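Local coordinates for alpha-glucosidase (PDB 5XFM), which hydrolyses glycosides as a family 97 glycoside hydrolase, acting as a bifunctional beta-L-arabinopyranosidase and alpha-galactosidase, at residues G406-Q410 with E411-L415; R439-E442 with R443-P446; D225-E228 with G229-T233; F146-P149 with E150-T154. The protein carries 1 engineered substitution. All coordinates share one frame; numbering follows the deposited sequence.

How the contacts relate
Along the chain the order is contact 4, contact 3, contact 1, contact 2. Contacts 4 and 3 fall in the N-terminal beta domain, their centres about 9 Å apart, and meet directly because strands 136-147 and 231-235 are neighbours in one antiparallel sheet; Glu228 OE1 forms a salt bridge with Arg147 NH2 at 2.9 Å. Contacts 1 and 2 belong to the TIM-barrel-type domain, with centres about 16 Å apart, and touch by packing between Asp408 and Arg439. They lie where this domain meets the N-terminal one, to which the Gln410 amide and Trp441 NE1 are bonded. Centres of contacts 2 and 3 are about 30 Å apart, their nearest atoms about 11 Å.

Contact 1. Residues G406-Q410 with E411-L415; sequences GGDKQ and ETMRL
Thr412 tucks under the 406-409 loop at the N-terminal end of helix 410-425, which follows strand 399-403 in the TIM-barrel-type domain; Lys409 is the N-cap residue. The tight side is the loop side. Lys409 O receives two amides, Thr412 N at 2.8 Å and Met413 N at 3.1 Å. Thr412 CG2, anti to its own amide nitrogen with OG1 turned beside that nitrogen (chi1 -45°), rests 3.3 Å from Gly407 O. A beta-branched threonine suits this place: its methyl packs on the loop while OG1 lies 2.8 Å from a water that donates to Gly406 O and accepts from Lys409 N. Gly407 has backbone angles at which a CB would press on the preceding carbonyl, so glycine fits the bend. Met413 curls at chi2 and chi3, bringing its terminal methyl CE 3.8 Å from Asp408 O, while the Asp408 carboxylate is bonded to Tyr173 and Thr436. On the looser, outward side stands Arg414, exposed and extended from CG to NE. Its guanidinium lies flat against the Gln410 amide, the planes 9° apart, while that amide is itself held by Ser216 O and Ala251 N. Gln410 CG sits 3.8 Å above the centre of the guanidinium, and Gln410 CD comes within 3.6 Å of Arg414 NH2.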
loop_
_atom_site.group_PDB
_atom_site.type_symbol
_atom_site.label_atom_id
_atom_site.label_comp_id
_atom_site.label_asym_id
_atom_site.label_seq_id
_atom_site.Cartn_x
_atom_site.Cartn_y
_atom_site.Cartn_z
ATOM N N GLY A 406 -2.576 -9.052 14.651
ATOM C CA GLY A 406 -3.650 -8.770 15.595
ATOM C C GLY A 406 -4.354 -7.420 15.541
ATOM O O GLY A 406 -5.109 -7.071 16.448
ATOM N N GLY A 407 -4.092 -6.627 14.512
ATOM C CA GLY A 407 -4.806 -5.371 14.366
ATOM C C GLY A 407 -3.906 -4.152 14.411
ATOM O O GLY A 407 -2.715 -4.244 14.123
ATOM N N ASP A 408 -4.458 -3.008 14.798
ATOM C CA ASP A 408 -3.763 -1.736 14.633
ATOM C C ASP A 408 -3.197 -1.185 15.932
ATOM O O ASP A 408 -2.607 -0.107 15.946
ATOM C CB ASP A 408 -4.713 -0.698 14.005
ATOM C CG ASP A 408 -4.698 -0.721 12.477
ATOM O OD1 ASP A 408 -3.763 -1.296 11.881
ATOM O OD2 ASP A 408 -5.629 -0.151 11.864
ATOM N N LYS A 409 -3.386 -1.915 17.026
ATOM C CA LYS A 409 -2.895 -1.450 18.314
ATOM C C LYS A 409 -1.373 -1.320 18.327
ATOM O O LYS A 409 -0.671 -2.059 17.626
ATOM C CB LYS A 409 -3.359 -2.381 19.424
ATOM C CG LYS A 409 -4.834 -2.259 19.743
ATOM C CD LYS A 409 -5.252 -3.257 20.809
ATOM C CE LYS A 409 -6.665 -2.981 21.304
ATOM N NZ LYS A 409 -7.158 -4.104 22.148
ATOM N N GLN A 410 -0.881 -0.397 19.150
ATOM C CA GLN A 410 0.540 -0.098 19.256
ATOM C C GLN A 410 1.365 -1.356 19.588
ATOM O O GLN A 410 2.496 -1.489 19.147
ATOM C CB GLN A 410 0.758 1.015 20.300
ATOM C CG GLN A 410 2.224 1.302 20.629
ATOM C CD GLN A 410 2.431 2.585 21.415
ATOM O OE1 GLN A 410 1.600 2.973 22.234
ATOM N NE2 GLN A 410 3.574 3.226 21.201
ATOM N N GLU A 411 0.787 -2.260 20.370
ATOM C CA GLU A 411 1.357 -3.580 20.675
ATOM C C GLU A 411 1.690 -4.384 19.395
ATOM O O GLU A 411 2.726 -5.075 19.287
ATOM C CB GLU A 411 0.368 -4.339 21.570
ATOM C CG GLU A 411 0.731 -5.755 21.934
ATOM C CD GLU A 411 -0.061 -6.247 23.138
ATOM O OE1 GLU A 411 -0.198 -5.474 24.112
ATOM O OE2 GLU A 411 -0.550 -7.399 23.105
ATOM N N THR A 412 0.801 -4.273 18.418
ATOM C CA THR A 412 0.975 -4.955 17.156
ATOM C C THR A 412 2.036 -4.243 16.336
ATOM O O THR A 412 2.848 -4.891 15.667
ATOM C CB THR A 412 -0.348 -5.040 16.366
ATOM O OG1 THR A 412 -1.402 -5.426 17.253
ATOM C CG2 THR A 412 -0.241 -6.065 15.238
ATOM N N MET A 413 2.030 -2.911 16.381
ATOM C CA MET A 413 3.083 -2.121 15.737
ATOM C C MET A 413 4.454 -2.545 16.268
ATOM O O MET A 413 5.420 -2.721 15.500
ATOM C CB MET A 413 2.872 -0.620 15.971
ATOM C CG MET A 413 1.551 -0.074 15.440
ATOM S SD MET A 413 1.345 -0.378 13.675
ATOM C CE MET A 413 0.080 -1.647 13.736
ATOM N N ARG A 414 4.524 -2.706 17.588
ATOM C CA ARG A 414 5.732 -3.174 18.255
ATOM C C ARG A 414 6.152 -4.498 17.651
ATOM O O ARG A 414 7.335 -4.699 17.334
ATOM C CB ARG A 414 5.512 -3.317 19.764
ATOM C CG ARG A 414 5.513 -2.000 20.517
ATOM C CD ARG A 414 5.175 -2.195 21.993
ATOM N NE ARG A 414 5.046 -0.915 22.690
ATOM C CZ ARG A 414 3.997 -0.563 23.429
ATOM N NH1 ARG A 414 2.977 -1.395 23.576
ATOM N NH2 ARG A 414 3.967 0.621 24.026
ATOM N N LEU A 415 5.174 -5.388 17.459
ATOM C CA LEU A 415 5.490 -6.692 16.888
ATOM C C LEU A 415 6.035 -6.602 15.442
ATOM O O LEU A 415 7.063 -7.220 15.126
ATOM C CB LEU A 415 4.256 -7.585 16.931
ATOM C CG LEU A 415 4.453 -9.020 16.449
ATOM C CD1 LEU A 415 5.541 -9.722 17.260
ATOM C CD2 LEU A 415 3.146 -9.759 16.548
HETATM O O HOH W 1 -4.108 -4.700 17.432
#

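Contact 2. Residues R439-E442 with R443-P446; sequences RGWE and RMYP
The Tyr445 ring runs alongside Trp441, four residues on, Tyr445 being the first residue past the short helix 441-444. Tyr445 can be traced outward from its backbone. Its CB packs 3.5 Å from Trp441 O, the same carbonyl that accepts Tyr445 N at 2.8 Å. With CG turned beside the backbone N (chi1 -51°), the ring swings back along the helix: CD2 passes 3.4 Å from Trp441 O, and CE2 reaches Trp441 CD1 at 3.9 Å, above the face of the indole near its rim. The result is an edge-to-face pair, the tyrosine edge directed at the five-membered ring, with planes at 85°. At the tip, OH is hydrogen-bonded to Glu417, so a tyrosine serves here both as an apolar wedge and as a polar anchor. The opposite indole face is taken by Arg439 N, 3.3 Å above its plane. Met444 adds a Met-aromatic contact, its SD standing oblique to the five-membered ring, 5.0 Å from the centroid, and also 3.2 Å from Arg439 O. Gly440, the N-cap, has a positive phi that favours glycine, and its carbonyl receives Met444 N almost straight, at 167°. Trp441 NE1 is bonded to Val214 O. The helix forms the connection between parallel strands 429-432 and 448-451: Trp441 and Glu442 pack on Tyr448 of the latter strand, and Tyr416 of helix 410-425 meets the Trp441 ring edge-to-face.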
loop_
_atom_site.group_PDB
_atom_site.type_symbol
_atom_site.label_atom_id
_atom_site.label_comp_id
_atom_site.label_asym_id
_atom_site.label_seq_id
_atom_site.Cartn_x
_atom_site.Cartn_y
_atom_site.Cartn_z
ATOM N N ARG A 439 2.943 2.033 6.197
ATOM C CA ARG A 439 2.893 3.476 6.372
ATOM C C ARG A 439 4.274 4.099 6.172
ATOM O O ARG A 439 4.918 4.532 7.131
ATOM C CB ARG A 439 2.313 3.797 7.748
ATOM C CG ARG A 439 0.780 3.769 7.769
ATOM C CD ARG A 439 0.284 3.081 9.027
ATOM N NE ARG A 439 -1.154 3.198 9.271
ATOM C CZ ARG A 439 -2.017 2.188 9.185
ATOM N NH1 ARG A 439 -1.601 0.980 8.830
ATOM N NH2 ARG A 439 -3.301 2.386 9.449
ATOM N N GLY A 440 4.727 4.132 4.919
ATOM C CA GLY A 440 6.052 4.631 4.609
ATOM C C GLY A 440 7.115 3.607 4.972
ATOM O O GLY A 440 8.279 3.953 5.176
ATOM N N TRP A 441 6.714 2.341 5.061
ATOM C CA TRP A 441 7.590 1.312 5.612
ATOM C C TRP A 441 8.815 0.937 4.755
ATOM O O TRP A 441 9.826 0.496 5.308
ATOM C CB TRP A 441 6.759 0.056 5.924
ATOM C CG TRP A 441 5.909 0.230 7.164
ATOM C CD1 TRP A 441 5.719 1.386 7.867
ATOM C CD2 TRP A 441 5.187 -0.789 7.870
ATOM N NE1 TRP A 441 4.909 1.156 8.949
ATOM C CE2 TRP A 441 4.566 -0.171 8.976
ATOM C CE3 TRP A 441 4.997 -2.163 7.671
ATOM C CZ2 TRP A 441 3.771 -0.877 9.880
ATOM C CZ3 TRP A 441 4.207 -2.863 8.571
ATOM C CH2 TRP A 441 3.602 -2.219 9.660
ATOM N N GLU A 442 8.760 1.154 3.439
ATOM C CA GLU A 442 9.912 0.873 2.574
ATOM C C GLU A 442 11.126 1.721 2.965
ATOM O O GLU A 442 12.259 1.230 3.008
ATOM C CB GLU A 442 9.573 1.137 1.097
ATOM C CG GLU A 442 8.564 0.177 0.453
ATOM C CD GLU A 442 7.131 0.673 0.537
ATOM O OE1 GLU A 442 6.854 1.548 1.389
ATOM O OE2 GLU A 442 6.285 0.200 -0.259
ATOM N N ARG A 443 10.884 2.995 3.260
ATOM C CA ARG A 443 11.956 3.885 3.661
ATOM C C ARG A 443 12.327 3.638 5.113
ATOM O O ARG A 443 13.505 3.612 5.458
ATOM C CB ARG A 443 11.563 5.349 3.460
ATOM C CG ARG A 443 12.709 6.312 3.708
ATOM C CD ARG A 443 12.581 7.548 2.847
ATOM N NE ARG A 443 13.681 8.479 3.084
ATOM C CZ ARG A 443 14.857 8.398 2.466
ATOM N NH1 ARG A 443 15.079 7.420 1.589
ATOM N NH2 ARG A 443 15.814 9.283 2.724
ATOM N N MET A 444 11.324 3.473 5.969
ATOM C CA MET A 444 11.592 3.258 7.382
ATOM C C MET A 444 12.382 1.967 7.652
ATOM O O MET A 444 13.236 1.947 8.542
ATOM C CB MET A 444 10.287 3.263 8.170
ATOM C CG MET A 444 9.617 4.622 8.174
ATOM S SD MET A 444 7.853 4.595 8.503
ATOM C CE MET A 444 7.828 4.178 10.244
ATOM N N TYR A 445 12.117 0.914 6.870
ATOM C CA TYR A 445 12.748 -0.403 7.074
ATOM C C TYR A 445 13.416 -0.967 5.812
ATOM O O TYR A 445 12.731 -1.408 4.888
ATOM C CB TYR A 445 11.710 -1.408 7.576
ATOM C CG TYR A 445 10.918 -0.929 8.770
ATOM C CD1 TYR A 445 11.440 -1.008 10.055
ATOM C CD2 TYR A 445 9.649 -0.379 8.607
ATOM C CE1 TYR A 445 10.715 -0.567 11.147
ATOM C CE2 TYR A 445 8.924 0.062 9.683
ATOM C CZ TYR A 445 9.456 -0.031 10.950
ATOM O OH TYR A 445 8.722 0.416 12.027
ATOM N N PRO A 446 14.759 -1.005 5.797
ATOM C CA PRO A 446 15.570 -1.433 4.644
ATOM C C PRO A 446 15.231 -2.827 4.117
ATOM O O PRO A 446 15.426 -3.078 2.927
ATOM C CB PRO A 446 17.002 -1.418 5.195
ATOM C CG PRO A 446 16.965 -0.461 6.338
ATOM C CD PRO A 446 15.592 -0.580 6.937
#

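Contact 3. Residues D225-E228 with G229-T233; sequences DVSE and GNLYT
Val226 and Tyr232 meet because of their first torsions: at chi1 -166° the valine sends CG1 opposite its own amide nitrogen and sets CG2 beside it, while Tyr232, at chi1 -62°, carries its ring back toward CG2. That methyl approaches the ring obliquely and packs closely on its phenolic end, 3.3 Å from Tyr232 CZ. The other branch, Val226 CG1, presses on the turn backbone 3.4 Å from Asn230 N, so both arms of a branched residue are used. The main-chain bonds run between Ser227 and Leu231, an antiparallel hydrogen-bonded pair: Ser227 N gives to Leu231 O at 3.0 Å, and Ser227 O takes Leu231 N at 2.9 Å. The same Ser227 oxygen also accepts Asn230 N at 3.2 Å. Ser227 OG shares a water with Leu231 O and Thr233 OG1; a small hydroxyl residue suits this place, its OG 2.7 Å from the water. Glu228 and Gly229 make the reversal with positive phi, and at Gly229's angles a CB would jam against the preceding carbonyl, a place for glycine. Asn230 OD1 lies 3.0 Å from Glu228 O, two acceptors that do not bond; OD1 also has a weak hydrogen bond from Arg147, whose salt bridge is with the Glu228 carboxylate. With Asn230 and Leu231 both facing Ser227, the turn leading into strand 231-235 contains a classic beta bulge.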
loop_
_atom_site.group_PDB
_atom_site.type_symbol
_atom_site.label_atom_id
_atom_site.label_comp_id
_atom_site.label_asym_id
_atom_site.label_seq_id
_atom_site.Cartn_x
_atom_site.Cartn_y
_atom_site.Cartn_z
ATOM N N ASP A 225 -16.693 6.950 10.692
ATOM C CA ASP A 225 -17.854 7.223 9.863
ATOM C C ASP A 225 -18.001 8.744 9.749
ATOM O O ASP A 225 -17.417 9.494 10.544
ATOM C CB ASP A 225 -19.121 6.600 10.454
ATOM C CG ASP A 225 -19.281 5.136 10.079
ATOM O OD1 ASP A 225 -19.249 4.279 10.987
ATOM O OD2 ASP A 225 -19.485 4.847 8.883
ATOM N N VAL A 226 -18.743 9.194 8.742
ATOM C CA VAL A 226 -19.015 10.611 8.581
ATOM C C VAL A 226 -19.837 11.101 9.751
ATOM O O VAL A 226 -20.601 10.342 10.348
ATOM C CB VAL A 226 -19.787 10.934 7.293
ATOM C CG1 VAL A 226 -19.757 12.434 7.003
ATOM C CG2 VAL A 226 -19.212 10.203 6.162
ATOM N N SER A 227 -19.633 12.362 10.098
ATOM C CA SER A 227 -20.473 13.057 11.052
ATOM C C SER A 227 -20.708 14.443 10.477
ATOM O O SER A 227 -19.964 14.878 9.597
ATOM C CB SER A 227 -19.814 13.133 12.428
ATOM O OG SER A 227 -18.685 13.993 12.399
ATOM N N GLU A 228 -21.775 15.101 10.917
ATOM C CA GLU A 228 -22.092 16.454 10.464
ATOM C C GLU A 228 -22.222 16.556 8.945
ATOM O O GLU A 228 -22.044 17.629 8.380
ATOM C CB GLU A 228 -21.033 17.443 10.964
ATOM C CG GLU A 228 -20.927 17.504 12.482
ATOM C CD GLU A 228 -19.833 18.435 12.967
ATOM O OE1 GLU A 228 -19.398 19.312 12.189
ATOM O OE2 GLU A 228 -19.397 18.280 14.126
ATOM N N GLY A 229 -22.493 15.432 8.288
ATOM C CA GLY A 229 -22.717 15.421 6.855
ATOM C C GLY A 229 -21.481 15.364 5.972
ATOM O O GLY A 229 -21.575 15.002 4.800
ATOM N N ASN A 230 -20.329 15.748 6.512
ATOM C CA ASN A 230 -19.130 15.873 5.687
ATOM C C ASN A 230 -17.785 15.725 6.404
ATOM O O ASN A 230 -16.743 16.026 5.825
ATOM C CB ASN A 230 -19.157 17.233 4.997
ATOM C CG ASN A 230 -19.314 18.375 5.987
ATOM O OD1 ASN A 230 -19.334 18.157 7.203
ATOM N ND2 ASN A 230 -19.413 19.597 5.476
ATOM N N LEU A 231 -17.794 15.274 7.653
ATOM C CA LEU A 231 -16.556 15.260 8.431
ATOM C C LEU A 231 -16.088 13.855 8.776
ATOM O O LEU A 231 -16.839 13.060 9.331
ATOM C CB LEU A 231 -16.716 16.070 9.722
ATOM C CG LEU A 231 -15.490 15.971 10.639
ATOM C CD1 LEU A 231 -14.307 16.658 9.999
ATOM C CD2 LEU A 231 -15.758 16.523 12.034
ATOM N N TYR A 232 -14.830 13.571 8.464
ATOM C CA TYR A 232 -14.210 12.306 8.832
ATOM C C TYR A 232 -13.150 12.567 9.882
ATOM O O TYR A 232 -12.296 13.408 9.686
ATOM C CB TYR A 232 -13.577 11.630 7.614
ATOM C CG TYR A 232 -14.571 11.273 6.544
ATOM C CD1 TYR A 232 -14.943 12.201 5.585
ATOM C CD2 TYR A 232 -15.146 10.010 6.498
ATOM C CE1 TYR A 232 -15.854 11.886 4.608
ATOM C CE2 TYR A 232 -16.051 9.684 5.519
ATOM C CZ TYR A 232 -16.405 10.625 4.575
ATOM O OH TYR A 232 -17.322 10.317 3.599
ATOM N N THR A 233 -13.212 11.851 10.996
ATOM C CA THR A 233 -12.279 12.055 12.096
ATOM C C THR A 233 -11.288 10.897 12.209
ATOM O O THR A 233 -11.631 9.736 11.972
ATOM C CB THR A 233 -13.036 12.235 13.420
ATOM O OG1 THR A 233 -13.842 13.411 13.328
ATOM C CG2 THR A 233 -12.077 12.384 14.595
HETATM O O HOH W 2 -16.319 12.722 12.009
#

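Contact 4. Residues F146-P149 with E150-T154; sequences FRFP and EQTTT
Pro149 and Thr152 are joined first by hydrogen bonds. Pro149 O takes two donors from the same residue: Thr152 N at 2.9 Å, standing 37° out of the carbonyl plane, and Thr152 OG1 at 2.6 Å, closer to that plane. The hydroxyl can reach because chi1 of -60° sets OG1 beside the threonine's own amide nitrogen, so that side chain and backbone grip one carbonyl together. A threonine suits the place, since its hydroxyl turns to the carbonyl while its methyl faces apolar neighbours. The backbone bond closes a type I beta turn from Pro149 to Thr152, which carries the chain from strand 136-147 to strand 153-156. These strands belong to two different antiparallel sheets of the N-terminal beta domain, so the turn is a connection between sheets. The proline ring fixes phi at the first turn position, whose carbonyl takes both donors. Van der Waals packing follows on the inner side. Its apolar part is Phe148 CB, 3.8 Å from Thr152 CB, and Thr152 CG2, which approaches the Phe148 ring obliquely, 4.2 Å from Phe148 CG. The hydroxyl oxygen is packed about as well, with Phe148 CB 3.4 Å and Pro149 CD 3.5 Å from Thr152 OG1. Phe148 is buried, stacked on Phe199, and also rests on Val207 and Val209. The outer side is left to polar residues. Glu150 and Gln151 occupy the two middle turn positions, both exposed. Gln151 folds back, its CG set between backbone N and carbonyl carbon and its chain bent at chi2 (-80°), and its amide rests against Pro149, with OE1 3.4 Å from Pro149 CB.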
loop_
_atom_site.group_PDB
_atom_site.type_symbol
_atom_site.label_atom_id
_atom_site.label_comp_id
_atom_site.label_asym_id
_atom_site.label_seq_id
_atom_site.Cartn_x
_atom_site.Cartn_y
_atom_site.Cartn_z
ATOM N N PHE A 146 -10.994 15.743 8.696
ATOM C CA PHE A 146 -11.011 16.115 7.289
ATOM C C PHE A 146 -12.460 16.372 6.863
ATOM O O PHE A 146 -13.288 15.452 6.847
ATOM C CB PHE A 146 -10.370 15.019 6.435
ATOM C CG PHE A 146 -9.050 14.538 6.968
ATOM C CD1 PHE A 146 -8.991 13.501 7.885
ATOM C CD2 PHE A 146 -7.869 15.142 6.575
ATOM C CE1 PHE A 146 -7.781 13.071 8.384
ATOM C CE2 PHE A 146 -6.652 14.713 7.075
ATOM C CZ PHE A 146 -6.611 13.678 7.980
ATOM N N ARG A 147 -12.765 17.628 6.559
ATOM C CA ARG A 147 -14.102 18.036 6.154
ATOM C C ARG A 147 -14.106 18.392 4.670
ATOM O O ARG A 147 -13.204 19.070 4.192
ATOM C CB ARG A 147 -14.581 19.219 6.993
ATOM C CG ARG A 147 -16.033 19.567 6.773
ATOM C CD ARG A 147 -16.475 20.791 7.565
ATOM N NE ARG A 147 -16.211 20.711 9.002
ATOM C CZ ARG A 147 -17.126 20.353 9.901
ATOM N NH1 ARG A 147 -18.336 20.001 9.498
ATOM N NH2 ARG A 147 -16.836 20.320 11.197
ATOM N N PHE A 148 -15.095 17.898 3.935
ATOM C CA PHE A 148 -15.108 18.062 2.480
ATOM C C PHE A 148 -16.259 18.915 1.961
ATOM O O PHE A 148 -17.288 19.038 2.624
ATOM C CB PHE A 148 -15.139 16.690 1.799
ATOM C CG PHE A 148 -13.919 15.867 2.066
ATOM C CD1 PHE A 148 -12.794 15.995 1.267
ATOM C CD2 PHE A 148 -13.890 14.974 3.121
ATOM C CE1 PHE A 148 -11.661 15.236 1.514
ATOM C CE2 PHE A 148 -12.762 14.218 3.373
ATOM C CZ PHE A 148 -11.648 14.351 2.568
ATOM N N PRO A 149 -16.077 19.522 0.775
ATOM C CA PRO A 149 -17.203 20.226 0.150
ATOM C C PRO A 149 -18.387 19.301 -0.076
ATOM O O PRO A 149 -18.221 18.116 -0.360
ATOM C CB PRO A 149 -16.624 20.709 -1.180
ATOM C CG PRO A 149 -15.164 20.806 -0.937
ATOM C CD PRO A 149 -14.827 19.695 0.017
ATOM N N GLU A 150 -19.574 19.879 0.046
ATOM C CA GLU A 150 -20.860 19.192 -0.044
ATOM C C GLU A 150 -20.971 18.175 -1.184
ATOM O O GLU A 150 -21.534 17.096 -1.009
ATOM C CB GLU A 150 -21.955 20.250 -0.139
ATOM C CG GLU A 150 -22.438 20.659 1.243
ATOM C CD GLU A 150 -23.497 21.738 1.216
ATOM O OE1 GLU A 150 -24.251 21.816 0.223
ATOM O OE2 GLU A 150 -23.553 22.530 2.184
ATOM N N GLN A 151 -20.458 18.528 -2.357
ATOM C CA GLN A 151 -20.670 17.712 -3.549
ATOM C C GLN A 151 -19.667 16.559 -3.649
ATOM O O GLN A 151 -19.603 15.869 -4.666
ATOM C CB GLN A 151 -20.582 18.573 -4.813
ATOM C CG GLN A 151 -19.179 19.046 -5.169
ATOM C CD GLN A 151 -18.705 20.247 -4.360
ATOM O OE1 GLN A 151 -19.254 20.565 -3.303
ATOM N NE2 GLN A 151 -17.665 20.912 -4.854
ATOM N N THR A 152 -18.880 16.359 -2.596
ATOM C CA THR A 152 -17.795 15.379 -2.625
ATOM C C THR A 152 -18.297 13.938 -2.620
ATOM O O THR A 152 -19.145 13.582 -1.801
ATOM C CB THR A 152 -16.850 15.554 -1.422
ATOM O OG1 THR A 152 -16.276 16.867 -1.441
ATOM C CG2 THR A 152 -15.753 14.501 -1.451
ATOM N N THR A 153 -17.777 13.109 -3.528
ATOM C CA THR A 153 -18.053 11.670 -3.458
ATOM C C THR A 153 -16.812 10.877 -3.018
ATOM O O THR A 153 -15.701 11.404 -2.979
ATOM C CB THR A 153 -18.580 11.115 -4.796
ATOM O OG1 THR A 153 -17.697 11.488 -5.859
ATOM C CG2 THR A 153 -19.971 11.661 -5.080
ATOM N N THR A 154 -17.013 9.610 -2.668
ATOM C CA THR A 154 -15.973 8.841 -1.991
ATOM C C THR A 154 -15.670 7.483 -2.630
ATOM O O THR A 154 -16.540 6.858 -3.235
ATOM C CB THR A 154 -16.358 8.598 -0.513
ATOM O OG1 THR A 154 -17.321 7.542 -0.444
ATOM C CG2 THR A 154 -16.966 9.853 0.112
#